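Local coordinates for uncharacterized protein lp_2219 (Lactobacillus plantarum, PDB 3HFQ) that is of unknown function but belongs by fold to the lactonase family of seven-bladed beta-propellers and may act as a lactonase, at residues 21-26 against 297-302; 200-205 against 273-278; 230-233 against 239-242; 254-259 against 263-268; 291-296 against 313-318. The protein carries 1 engineered substitution. One frame throughout, in Å; residues are numbered along the deposited sequence.

Contact 1: 21-26 against 297-302; sequences GTLDTT and EAFVVV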
# COMPACT_ATOMS: atom_id res chain seq x y z
N GLY A 21 2.23 -3.62 17.46
CA GLY A 21 1.86 -2.68 18.49
C GLY A 21 0.38 -2.74 18.82
O GLY A 21 -0.35 -3.60 18.32
N THR A 22 -0.05 -1.80 19.65
CA THR A 22 -1.44 -1.74 20.07
C THR A 22 -1.94 -0.31 20.06
O THR A 22 -1.24 0.61 20.47
CB THR A 22 -1.60 -2.30 21.50
OG1 THR A 22 -1.12 -3.65 21.54
CG2 THR A 22 -3.06 -2.25 21.93
N LEU A 23 -3.16 -0.13 19.56
CA LEU A 23 -3.80 1.18 19.55
C LEU A 23 -4.91 1.06 20.59
O LEU A 23 -5.83 0.25 20.45
CB LEU A 23 -4.39 1.48 18.16
CG LEU A 23 -5.45 2.59 18.02
CD1 LEU A 23 -5.08 3.81 18.83
CD2 LEU A 23 -5.62 2.94 16.55
N ASP A 24 -4.80 1.84 21.66
CA ASP A 24 -5.79 1.83 22.73
C ASP A 24 -6.78 2.96 22.42
O ASP A 24 -6.45 4.13 22.55
CB ASP A 24 -5.11 2.08 24.08
CG ASP A 24 -6.04 1.82 25.26
OD1 ASP A 24 -7.19 2.31 25.24
OD2 ASP A 24 -5.61 1.14 26.22
N THR A 25 -7.99 2.60 22.01
CA THR A 25 -9.04 3.57 21.63
C THR A 25 -9.56 4.46 22.76
O THR A 25 -10.07 5.56 22.48
CB THR A 25 -10.23 2.83 21.00
OG1 THR A 25 -10.77 1.89 21.94
CG2 THR A 25 -9.81 2.08 19.75
N THR A 26 -9.42 4.00 24.00
CA THR A 26 -9.89 4.80 25.13
C THR A 26 -8.78 5.70 25.70
O THR A 26 -9.01 6.88 25.94
CB THR A 26 -10.43 3.91 26.27
OG1 THR A 26 -11.35 2.95 25.74
CG2 THR A 26 -11.15 4.75 27.32
N GLU A 297 -12.19 3.26 12.43
CA GLU A 297 -12.06 4.44 11.58
C GLU A 297 -12.14 5.74 12.37
O GLU A 297 -12.40 6.80 11.80
CB GLU A 297 -13.10 4.43 10.46
CG GLU A 297 -12.94 3.27 9.48
CD GLU A 297 -13.39 3.61 8.07
OE1 GLU A 297 -14.42 4.31 7.92
OE2 GLU A 297 -12.73 3.17 7.11
N ALA A 298 -11.89 5.65 13.67
CA ALA A 298 -11.91 6.83 14.53
C ALA A 298 -10.47 7.29 14.75
O ALA A 298 -10.21 8.28 15.44
CB ALA A 298 -12.57 6.50 15.86
N PHE A 299 -9.53 6.56 14.14
CA PHE A 299 -8.11 6.87 14.27
C PHE A 299 -7.34 6.60 12.98
O PHE A 299 -7.81 5.88 12.11
CB PHE A 299 -7.48 6.01 15.37
CG PHE A 299 -8.11 6.18 16.72
CD1 PHE A 299 -7.69 7.20 17.57
CD2 PHE A 299 -9.12 5.33 17.14
CE1 PHE A 299 -8.27 7.36 18.83
CE2 PHE A 299 -9.71 5.48 18.39
CZ PHE A 299 -9.29 6.49 19.24
N VAL A 300 -6.16 7.19 12.90
CA VAL A 300 -5.26 6.99 11.77
C VAL A 300 -3.86 6.86 12.35
O VAL A 300 -3.49 7.60 13.26
CB VAL A 300 -5.26 8.17 10.78
CG1 VAL A 300 -4.12 8.00 9.78
CG2 VAL A 300 -6.59 8.25 10.05
N VAL A 301 -3.10 5.90 11.84
CA VAL A 301 -1.73 5.69 12.28
C VAL A 301 -0.84 5.80 11.05
O VAL A 301 -1.12 5.19 10.02
CB VAL A 301 -1.53 4.30 12.92
CG1 VAL A 301 -0.05 4.02 13.14
CG2 VAL A 301 -2.27 4.23 14.24
N VAL A 302 0.22 6.60 11.15
CA VAL A 302 1.15 6.78 10.05
C VAL A 302 2.55 6.48 10.57
O VAL A 302 2.84 6.68 11.75
CB VAL A 302 1.14 8.25 9.52
CG1 VAL A 302 1.48 9.21 10.64
CG2 VAL A 302 2.13 8.40 8.37
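The edge of the F299 ring runs into a backbone carbonyl: O of T25 lies near the ring plane, 3.5 Å from CZ of F299. This is a seam between two blades of a beta-propeller. Strand 17-24 belongs to the sheet that is completed by the C-terminal strand 334-339, and strand 299-304 belongs to the last blade before it. F299 reaches across with CG anti to its carbonyl carbon (chi1 -59°). T25 comes at about a right angle to it, and CG2 of T25 lies 3.7 Å from CE2 of F299. The L23 side chain runs at a slant to that of F299. Its CD1 is over one face of the ring, and its CD2 packs 3.8 Å from CB of F299. The same CD2 of L23 also brushes CG2 of V301 at 4.3 Å. The contact is largely apolar, and the polar ends of T25 are served from outside it. OG1 of T25 is bonded to the backbone N of M1, and the O of T25 also meets the amine of K28. The chain leaves strand 17-24 through an Asx turn, in which N of T26 donates to OD1 of D24 at 3.1 Å.

Contact 2: 200-205 against 273-278; sequences YAFLAG and GHLTLI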
# COMPACT_ATOMS: atom_id res chain seq x y z
N TYR A 200 -15.73 3.83 -8.84
CA TYR A 200 -14.60 4.75 -8.96
C TYR A 200 -13.32 4.25 -8.31
O TYR A 200 -13.36 3.44 -7.38
CB TYR A 200 -14.96 6.10 -8.32
CG TYR A 200 -16.17 6.76 -8.93
CD1 TYR A 200 -16.05 7.61 -10.03
CD2 TYR A 200 -17.45 6.50 -8.44
CE1 TYR A 200 -17.17 8.18 -10.64
CE2 TYR A 200 -18.58 7.07 -9.03
CZ TYR A 200 -18.43 7.90 -10.13
OH TYR A 200 -19.54 8.45 -10.74
N ALA A 201 -12.19 4.74 -8.80
CA ALA A 201 -10.90 4.39 -8.25
C ALA A 201 -10.11 5.69 -8.17
O ALA A 201 -10.28 6.58 -9.00
CB ALA A 201 -10.17 3.39 -9.15
N PHE A 202 -9.26 5.81 -7.15
CA PHE A 202 -8.46 7.00 -6.97
C PHE A 202 -7.01 6.55 -7.03
O PHE A 202 -6.57 5.71 -6.25
CB PHE A 202 -8.82 7.64 -5.63
CG PHE A 202 -10.29 7.95 -5.51
CD1 PHE A 202 -10.82 9.09 -6.12
CD2 PHE A 202 -11.15 7.07 -4.88
CE1 PHE A 202 -12.20 9.33 -6.10
CE2 PHE A 202 -12.53 7.29 -4.86
CZ PHE A 202 -13.05 8.43 -5.48
N LEU A 203 -6.29 7.11 -7.99
CA LEU A 203 -4.90 6.74 -8.25
C LEU A 203 -3.89 7.77 -7.80
O LEU A 203 -3.95 8.94 -8.18
CB LEU A 203 -4.75 6.49 -9.76
CG LEU A 203 -3.38 6.20 -10.36
CD1 LEU A 203 -2.94 4.79 -10.00
CD2 LEU A 203 -3.47 6.36 -11.87
N ALA A 204 -2.93 7.34 -6.98
CA ALA A 204 -1.91 8.25 -6.50
C ALA A 204 -0.75 8.32 -7.47
O ALA A 204 -0.22 7.30 -7.91
CB ALA A 204 -1.42 7.81 -5.12
N GLY A 205 -0.37 9.55 -7.83
CA GLY A 205 0.74 9.76 -8.73
C GLY A 205 1.92 10.19 -7.88
O GLY A 205 2.01 11.34 -7.45
N GLY A 273 -16.99 11.10 -8.38
CA GLY A 273 -15.58 10.99 -8.08
C GLY A 273 -14.78 12.26 -7.89
O GLY A 273 -13.55 12.21 -7.85
N HIS A 274 -15.44 13.41 -7.76
CA HIS A 274 -14.70 14.65 -7.58
C HIS A 274 -14.06 14.75 -6.19
O HIS A 274 -14.62 14.26 -5.21
CB HIS A 274 -15.60 15.86 -7.84
CG HIS A 274 -15.87 16.11 -9.29
ND1 HIS A 274 -16.75 15.33 -10.02
CD2 HIS A 274 -15.37 17.02 -10.15
CE1 HIS A 274 -16.77 15.76 -11.27
NE2 HIS A 274 -15.95 16.78 -11.38
N LEU A 275 -12.89 15.38 -6.14
CA LEU A 275 -12.14 15.54 -4.90
C LEU A 275 -11.94 17.00 -4.51
O LEU A 275 -11.72 17.86 -5.36
CB LEU A 275 -10.78 14.87 -5.03
CG LEU A 275 -10.78 13.39 -5.43
CD1 LEU A 275 -9.34 12.92 -5.64
CD2 LEU A 275 -11.47 12.58 -4.35
N THR A 276 -12.00 17.27 -3.21
CA THR A 276 -11.80 18.60 -2.66
C THR A 276 -10.87 18.51 -1.45
O THR A 276 -11.18 17.84 -0.47
CB THR A 276 -13.13 19.22 -2.18
OG1 THR A 276 -14.00 19.42 -3.30
CG2 THR A 276 -12.88 20.56 -1.49
N LEU A 277 -9.72 19.18 -1.53
CA LEU A 277 -8.75 19.17 -0.43
C LEU A 277 -9.33 19.92 0.76
O LEU A 277 -9.71 21.08 0.64
CB LEU A 277 -7.45 19.85 -0.87
CG LEU A 277 -6.33 19.89 0.18
CD1 LEU A 277 -5.79 18.49 0.40
CD2 LEU A 277 -5.22 20.82 -0.29
N ILE A 278 -9.39 19.26 1.92
CA ILE A 278 -9.93 19.91 3.10
C ILE A 278 -8.93 20.01 4.25
O ILE A 278 -9.19 20.71 5.23
CB ILE A 278 -11.22 19.21 3.60
CG1 ILE A 278 -10.91 17.77 4.02
CG2 ILE A 278 -12.28 19.23 2.51
CD1 ILE A 278 -12.04 17.12 4.79
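Y200 lays its ring against the backbone of G273, and the side chain can be followed outward. The bond to CB points toward 273-278, and CG stands anti to the carbonyl carbon (chi1 -59°), which brings the ring over G273. CD1 of Y200 is the first atom to touch, 3.9 Å from CA of G273. CE1 of Y200 comes next and lies 3.7 Å from N of G273. CZ of Y200 still has that N of G273 at 3.9 Å. The glycine is therefore over the ring face, and its CA makes a CH-pi contact 4.3 Å from the ring centroid. Positive phi at G273 (69°) suits a glycine, and a CB there would collide with CD1 of Y200. The ring also has a cation-pi partner in K215. The contact joins two neighbouring blades of the propeller: strand 200-205 is an inner strand of one, and strand 275-282 is the outermost strand of the next. Replacing Y200 by an alanine would probably strip G273 of its aromatic cover and open a gap between the blades. Two residues on, F202 also points toward 273-278. Its CE1 edge meets O of G273 in the ring plane at 3.6 Å, and that oxygen is also hydrogen-bonded to OG of S213. CD2 of L275 lies 3.8 Å from the same CE1 of F202.

Contact 3: 230-233 against 239-242; sequences KTIP and HNGA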
# COMPACT_ATOMS: atom_id res chain seq x y z
N LYS A 230 -3.92 18.18 -7.07
CA LYS A 230 -2.57 18.14 -6.49
C LYS A 230 -2.66 17.70 -5.04
O LYS A 230 -3.67 17.93 -4.37
CB LYS A 230 -1.90 19.52 -6.58
CG LYS A 230 -1.71 20.01 -8.01
CD LYS A 230 -0.95 21.34 -8.09
CE LYS A 230 0.54 21.17 -7.88
NZ LYS A 230 1.29 22.44 -8.12
N THR A 231 -1.60 17.06 -4.54
CA THR A 231 -1.61 16.57 -3.16
C THR A 231 -0.81 17.47 -2.22
O THR A 231 -0.73 17.21 -1.02
CB THR A 231 -1.05 15.13 -3.07
OG1 THR A 231 0.34 15.13 -3.41
CG2 THR A 231 -1.80 14.22 -4.04
N ILE A 232 -0.22 18.53 -2.78
CA ILE A 232 0.57 19.49 -2.00
C ILE A 232 0.34 20.90 -2.52
O ILE A 232 -0.25 21.08 -3.59
CB ILE A 232 2.09 19.19 -2.09
CG1 ILE A 232 2.52 19.13 -3.56
CG2 ILE A 232 2.42 17.89 -1.38
CD1 ILE A 232 4.02 19.02 -3.76
N PRO A 233 0.78 21.93 -1.77
CA PRO A 233 0.60 23.32 -2.21
C PRO A 233 1.17 23.56 -3.60
O PRO A 233 2.17 22.96 -3.98
CB PRO A 233 1.33 24.11 -1.13
CG PRO A 233 1.10 23.28 0.09
CD PRO A 233 1.37 21.88 -0.42
N HIS A 239 11.39 18.50 -3.29
CA HIS A 239 11.07 17.10 -3.55
C HIS A 239 9.84 16.60 -2.80
O HIS A 239 9.66 16.88 -1.61
CB HIS A 239 12.27 16.20 -3.21
CG HIS A 239 11.98 14.73 -3.32
ND1 HIS A 239 11.29 14.03 -2.36
CD2 HIS A 239 12.30 13.83 -4.29
CE1 HIS A 239 11.19 12.76 -2.73
NE2 HIS A 239 11.79 12.62 -3.90
N ASN A 240 8.98 15.88 -3.51
CA ASN A 240 7.80 15.30 -2.89
C ASN A 240 7.36 14.10 -3.70
O ASN A 240 7.28 14.16 -4.93
CB ASN A 240 6.63 16.27 -2.79
CG ASN A 240 5.50 15.71 -1.93
OD1 ASN A 240 5.59 15.72 -0.70
ND2 ASN A 240 4.46 15.20 -2.56
N GLY A 241 7.10 13.01 -3.00
CA GLY A 241 6.64 11.80 -3.65
C GLY A 241 5.43 11.29 -2.89
O GLY A 241 5.54 10.91 -1.73
N ALA A 242 4.26 11.32 -3.52
CA ALA A 242 3.06 10.82 -2.86
C ALA A 242 3.29 9.32 -2.67
O ALA A 242 4.03 8.71 -3.44
CB ALA A 242 1.83 11.08 -3.73
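I232 and N240 face each other across the connection between two propeller blades. Segment 230-233 follows the outermost strand 222-230 of one blade, and 239-242 enters strand 241-247, the first of the next. Most of the contact is van der Waals packing of an isoleucine against an asparagine side chain. I232 sends both branches at N240, which approaches from the opposite direction. CG1 of I232 sits between the backbone N and the carbonyl carbon (chi1 54°), and this puts CG2 and CD1 on the N240 side. CG2 of I232 rests 3.8 Å from CG of N240. CD1 of I232 lies 3.9 Å from CB of N240. An alanine in place of N240 would probably leave CG2 of I232 without its partner and open a gap beside the connection. The polar groups look elsewhere. OG1 of T231 has the side-chain amide of N258 as its chief partner, with a weak bond to O of S209. Backbone bonds tie both segments to their surroundings: T231 to S209 and A242 to E206, both between strands 200-205 and 210-217, and G241 to R259 on the adjacent strand. The last contact is a loose one: CB of A242 faces OG1 of T231 at 4.3 Å.

Contact 4: 254-259 against 263-268; sequences LYVSNR and TLAVFA. With PO4 (phosphate ion), chain C.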
# COMPACT_ATOMS: atom_id res chain seq x y z
N LEU A 254 -10.96 10.71 1.26
CA LEU A 254 -9.76 10.13 0.68
C LEU A 254 -8.53 10.70 1.38
O LEU A 254 -8.47 11.89 1.67
CB LEU A 254 -9.70 10.45 -0.82
CG LEU A 254 -8.60 9.78 -1.66
CD1 LEU A 254 -8.91 8.29 -1.82
CD2 LEU A 254 -8.54 10.44 -3.03
N TYR A 255 -7.55 9.84 1.64
CA TYR A 255 -6.33 10.27 2.30
C TYR A 255 -5.10 9.85 1.50
O TYR A 255 -5.08 8.78 0.90
CB TYR A 255 -6.25 9.67 3.72
CG TYR A 255 -7.45 10.00 4.60
CD1 TYR A 255 -8.68 9.37 4.40
CD2 TYR A 255 -7.35 10.96 5.60
CE1 TYR A 255 -9.80 9.72 5.16
CE2 TYR A 255 -8.46 11.32 6.37
CZ TYR A 255 -9.68 10.70 6.14
OH TYR A 255 -10.80 11.08 6.86
N VAL A 256 -4.07 10.70 1.49
CA VAL A 256 -2.83 10.36 0.78
C VAL A 256 -1.64 10.90 1.58
O VAL A 256 -1.74 11.96 2.20
CB VAL A 256 -2.82 10.95 -0.66
CG1 VAL A 256 -2.82 12.47 -0.62
CG2 VAL A 256 -1.60 10.43 -1.42
N SER A 257 -0.53 10.16 1.59
CA SER A 257 0.65 10.62 2.31
C SER A 257 1.67 11.23 1.35
O SER A 257 1.81 10.79 0.21
CB SER A 257 1.28 9.46 3.10
OG SER A 257 1.71 8.42 2.24
N ASN A 258 2.36 12.26 1.83
CA ASN A 258 3.36 12.96 1.04
C ASN A 258 4.75 12.85 1.66
O ASN A 258 4.96 13.25 2.81
CB ASN A 258 2.99 14.45 0.94
CG ASN A 258 1.73 14.69 0.13
OD1 ASN A 258 0.71 15.15 0.66
ND2 ASN A 258 1.78 14.37 -1.15
N ARG A 259 5.70 12.30 0.91
CA ARG A 259 7.08 12.17 1.38
C ARG A 259 7.87 13.37 0.88
O ARG A 259 8.14 13.50 -0.32
CB ARG A 259 7.70 10.89 0.84
CG ARG A 259 7.12 9.62 1.42
CD ARG A 259 7.63 8.41 0.66
NE ARG A 259 7.09 8.37 -0.69
CZ ARG A 259 7.32 7.38 -1.56
NH1 ARG A 259 8.08 6.36 -1.21
NH2 ARG A 259 6.76 7.41 -2.76
N THR A 263 3.17 15.16 4.99
CA THR A 263 1.83 15.36 5.52
C THR A 263 0.89 14.29 5.00
O THR A 263 1.25 13.47 4.16
CB THR A 263 1.20 16.68 5.03
OG1 THR A 263 1.03 16.60 3.60
CG2 THR A 263 2.08 17.87 5.36
N LEU A 264 -0.32 14.32 5.53
CA LEU A 264 -1.39 13.45 5.07
C LEU A 264 -2.33 14.52 4.53
O LEU A 264 -2.63 15.49 5.23
CB LEU A 264 -2.07 12.69 6.20
CG LEU A 264 -1.31 11.56 6.91
CD1 LEU A 264 -2.30 10.74 7.72
CD2 LEU A 264 -0.62 10.66 5.88
N ALA A 265 -2.76 14.37 3.29
CA ALA A 265 -3.69 15.34 2.70
C ALA A 265 -5.05 14.66 2.70
O ALA A 265 -5.18 13.51 2.28
CB ALA A 265 -3.27 15.69 1.28
N VAL A 266 -6.06 15.37 3.17
CA VAL A 266 -7.41 14.82 3.25
C VAL A 266 -8.31 15.46 2.21
O VAL A 266 -8.36 16.69 2.07
CB VAL A 266 -8.02 15.08 4.64
CG1 VAL A 266 -9.34 14.34 4.78
CG2 VAL A 266 -7.04 14.66 5.73
N PHE A 267 -9.04 14.62 1.48
CA PHE A 267 -9.95 15.08 0.44
C PHE A 267 -11.36 14.58 0.69
O PHE A 267 -11.57 13.44 1.11
CB PHE A 267 -9.53 14.58 -0.94
CG PHE A 267 -8.20 15.09 -1.41
CD1 PHE A 267 -7.01 14.51 -0.95
CD2 PHE A 267 -8.12 16.13 -2.33
CE1 PHE A 267 -5.78 14.96 -1.40
CE2 PHE A 267 -6.90 16.59 -2.79
CZ PHE A 267 -5.72 16.00 -2.32
N ALA A 268 -12.34 15.44 0.41
CA ALA A 268 -13.73 15.06 0.54
C ALA A 268 -14.12 14.55 -0.85
O ALA A 268 -13.82 15.20 -1.85
CB ALA A 268 -14.58 16.27 0.91
P PO4 C . 8.89 4.17 -4.12
O1 PO4 C . 10.18 4.99 -3.75
O2 PO4 C . 7.69 4.62 -3.20
O3 PO4 C . 8.52 4.42 -5.64
O4 PO4 C . 9.16 2.63 -3.90
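The ring of Y255 and the branched end of V266 lie side by side on one face of an antiparallel hairpin, with CE2 of Y255 3.5 Å from CG1 of V266. On the same face S257 is short, and L264 fills the hollow beside it. CD2 of L264 comes to 3.6 Å from CB of S257. The other face has the reverse pattern. A265 is the hollow, and the bump is CG1 of V256, 3.8 Å from CB of A265. This CG1 of V256 also meets the edge of the F267 ring, 3.9 Å from CE1. Beneath these side chains the backbones are stitched in register. N of L254 and O of F267 are 2.8 Å apart, in a nearly straight bond (169°), and A265 N donates to O of V256 at the same length. The strands are the middle pair of their blade. R259 ends the first strand, and its side chain bends at chi3 (-69°). NH1 of R259 donates to O2 of the phosphate at 2.7 Å, and NH2 shares that oxygen. E206 forms a salt bridge with R259, and H144 and R190 also hold the phosphate. The ion probably came from the crystallisation liquor. The site is consistent with a pocket that accepts an anionic group.

Contact 5: 291-296 against 313-318; sequences FDLDPT and YARDLT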
# COMPACT_ATOMS: atom_id res chain seq x y z
N PHE A 291 0.33 4.50 5.92
CA PHE A 291 -0.55 4.86 7.02
C PHE A 291 -1.87 4.16 6.72
O PHE A 291 -2.06 3.63 5.64
CB PHE A 291 -0.80 6.37 7.05
CG PHE A 291 -1.67 6.88 5.92
CD1 PHE A 291 -1.13 7.14 4.66
CD2 PHE A 291 -3.04 7.04 6.11
CE1 PHE A 291 -1.94 7.55 3.61
CE2 PHE A 291 -3.87 7.45 5.05
CZ PHE A 291 -3.31 7.70 3.80
N ASP A 292 -2.77 4.15 7.70
CA ASP A 292 -4.09 3.57 7.48
C ASP A 292 -5.02 3.94 8.62
O ASP A 292 -4.58 4.31 9.71
CB ASP A 292 -4.01 2.04 7.37
CG ASP A 292 -5.26 1.44 6.73
OD1 ASP A 292 -6.10 2.21 6.20
OD2 ASP A 292 -5.42 0.19 6.76
N LEU A 293 -6.32 3.88 8.35
CA LEU A 293 -7.32 4.16 9.36
C LEU A 293 -7.43 2.87 10.15
O LEU A 293 -7.17 1.79 9.61
CB LEU A 293 -8.68 4.47 8.71
CG LEU A 293 -8.91 5.84 8.05
CD1 LEU A 293 -7.97 6.03 6.87
CD2 LEU A 293 -10.36 5.92 7.60
N ASP A 294 -7.81 2.95 11.42
CA ASP A 294 -7.95 1.75 12.22
C ASP A 294 -9.31 1.15 11.87
O ASP A 294 -10.10 1.77 11.16
CB ASP A 294 -7.88 2.09 13.71
CG ASP A 294 -9.16 2.71 14.22
OD1 ASP A 294 -9.60 3.74 13.66
OD2 ASP A 294 -9.73 2.17 15.19
N PRO A 295 -9.60 -0.08 12.34
CA PRO A 295 -10.89 -0.71 12.04
C PRO A 295 -12.13 0.10 12.40
O PRO A 295 -13.14 0.05 11.68
CB PRO A 295 -10.80 -2.03 12.80
CG PRO A 295 -9.34 -2.36 12.71
CD PRO A 295 -8.71 -1.02 13.04
N THR A 296 -12.08 0.85 13.49
CA THR A 296 -13.23 1.65 13.90
C THR A 296 -13.31 2.91 13.04
O THR A 296 -14.36 3.55 12.95
CB THR A 296 -13.15 2.09 15.38
OG1 THR A 296 -12.09 3.05 15.54
CG2 THR A 296 -12.88 0.89 16.28
N TYR A 313 -3.40 9.74 15.17
CA TYR A 313 -4.35 10.83 15.01
C TYR A 313 -5.74 10.36 15.39
O TYR A 313 -6.05 9.17 15.30
CB TYR A 313 -4.49 11.30 13.56
CG TYR A 313 -3.24 11.74 12.87
CD1 TYR A 313 -2.53 10.86 12.06
CD2 TYR A 313 -2.81 13.07 12.96
CE1 TYR A 313 -1.41 11.29 11.35
CE2 TYR A 313 -1.69 13.50 12.26
CZ TYR A 313 -1.01 12.61 11.45
OH TYR A 313 0.08 13.02 10.72
N ALA A 314 -6.57 11.31 15.80
CA ALA A 314 -7.96 11.02 16.09
C ALA A 314 -8.59 11.47 14.77
O ALA A 314 -8.11 12.41 14.14
CB ALA A 314 -8.46 11.89 17.23
N ARG A 315 -9.64 10.78 14.34
CA ARG A 315 -10.31 11.13 13.09
C ARG A 315 -11.79 11.35 13.34
O ARG A 315 -12.46 10.48 13.90
CB ARG A 315 -10.12 10.02 12.06
CG ARG A 315 -11.00 10.18 10.81
CD ARG A 315 -10.80 9.05 9.80
NE ARG A 315 -11.63 9.24 8.62
CZ ARG A 315 -12.90 8.87 8.52
NH1 ARG A 315 -13.51 8.25 9.52
NH2 ARG A 315 -13.58 9.13 7.40
N ASP A 316 -12.31 12.51 12.94
CA ASP A 316 -13.73 12.82 13.12
C ASP A 316 -14.50 11.99 12.09
O ASP A 316 -14.22 12.06 10.89
CB ASP A 316 -13.98 14.31 12.90
CG ASP A 316 -15.40 14.72 13.25
OD1 ASP A 316 -16.34 14.31 12.55
OD2 ASP A 316 -15.57 15.46 14.25
N LEU A 317 -15.48 11.22 12.57
CA LEU A 317 -16.27 10.35 11.71
C LEU A 317 -17.17 11.06 10.70
O LEU A 317 -17.51 10.48 9.66
CB LEU A 317 -17.13 9.42 12.57
CG LEU A 317 -16.40 8.56 13.61
CD1 LEU A 317 -17.42 7.67 14.33
CD2 LEU A 317 -15.34 7.71 12.93
N THR A 318 -17.57 12.29 10.98
CA THR A 318 -18.44 13.01 10.07
C THR A 318 -17.71 14.00 9.17
O THR A 318 -18.06 14.16 8.00
CB THR A 318 -19.57 13.74 10.85
OG1 THR A 318 -19.01 14.79 11.65
CG2 THR A 318 -20.31 12.77 11.75
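R315 is where 313-318 first meets 291-296, and it does so by setting its guanidinium and CD against L293. Its side chain leaves with CG anti to the backbone N (chi1 169°) and stays extended to NE. L293 crosses it obliquely. CD2 of L293 sits over one face of the guanidinium, 3.7 Å from NE of R315, and is 3.9 Å from CD of R315. The two strands belong to the last blade before the closing one, and strand 299-304 runs between them. The backbone of R315 pairs with A298 just ahead of that middle strand. D316 shapes the chain that follows. Its OD1 accepts from N of T318 at 2.8 Å in an Asx turn, and from OG1 of T318 at 2.9 Å. L317 then comes back to the other segment, with CD2 of L317 4.3 Å from O of T296. T318 closes the turn. The guanidinium has polar partners outside the two segments: NE is bonded to OH of Y255, in the preceding blade, and NH1 to O of E297. These partners are uncharged oxygens. The buried positive charge of R315 is thus probably eased by dipoles there, while the leucine shields one flat side.

How the contacts relate
From the N terminus, contact 1 opens first, at 21-26, and does not close until 297-302. Its span holds contacts 2, 3 and 4 and joins the blade that holds the N terminus to the blade of strands 290-293 to 322-330. Contact 2 opens at 200-205 and closes at 273-278, joining two adjacent blades. Contacts 3 and 4 fall within it, one after the other. Contact 3 closes the short connection between those blades, and contact 4 is the hairpin that follows, in the second of them. Contact 5 opens at 291-296, inside contact 1, and ends at 313-318, beyond it. The two therefore cross. Contacts 4 and 5 touch by packing of F291 against Y255, S257 and L264, linking consecutive blades.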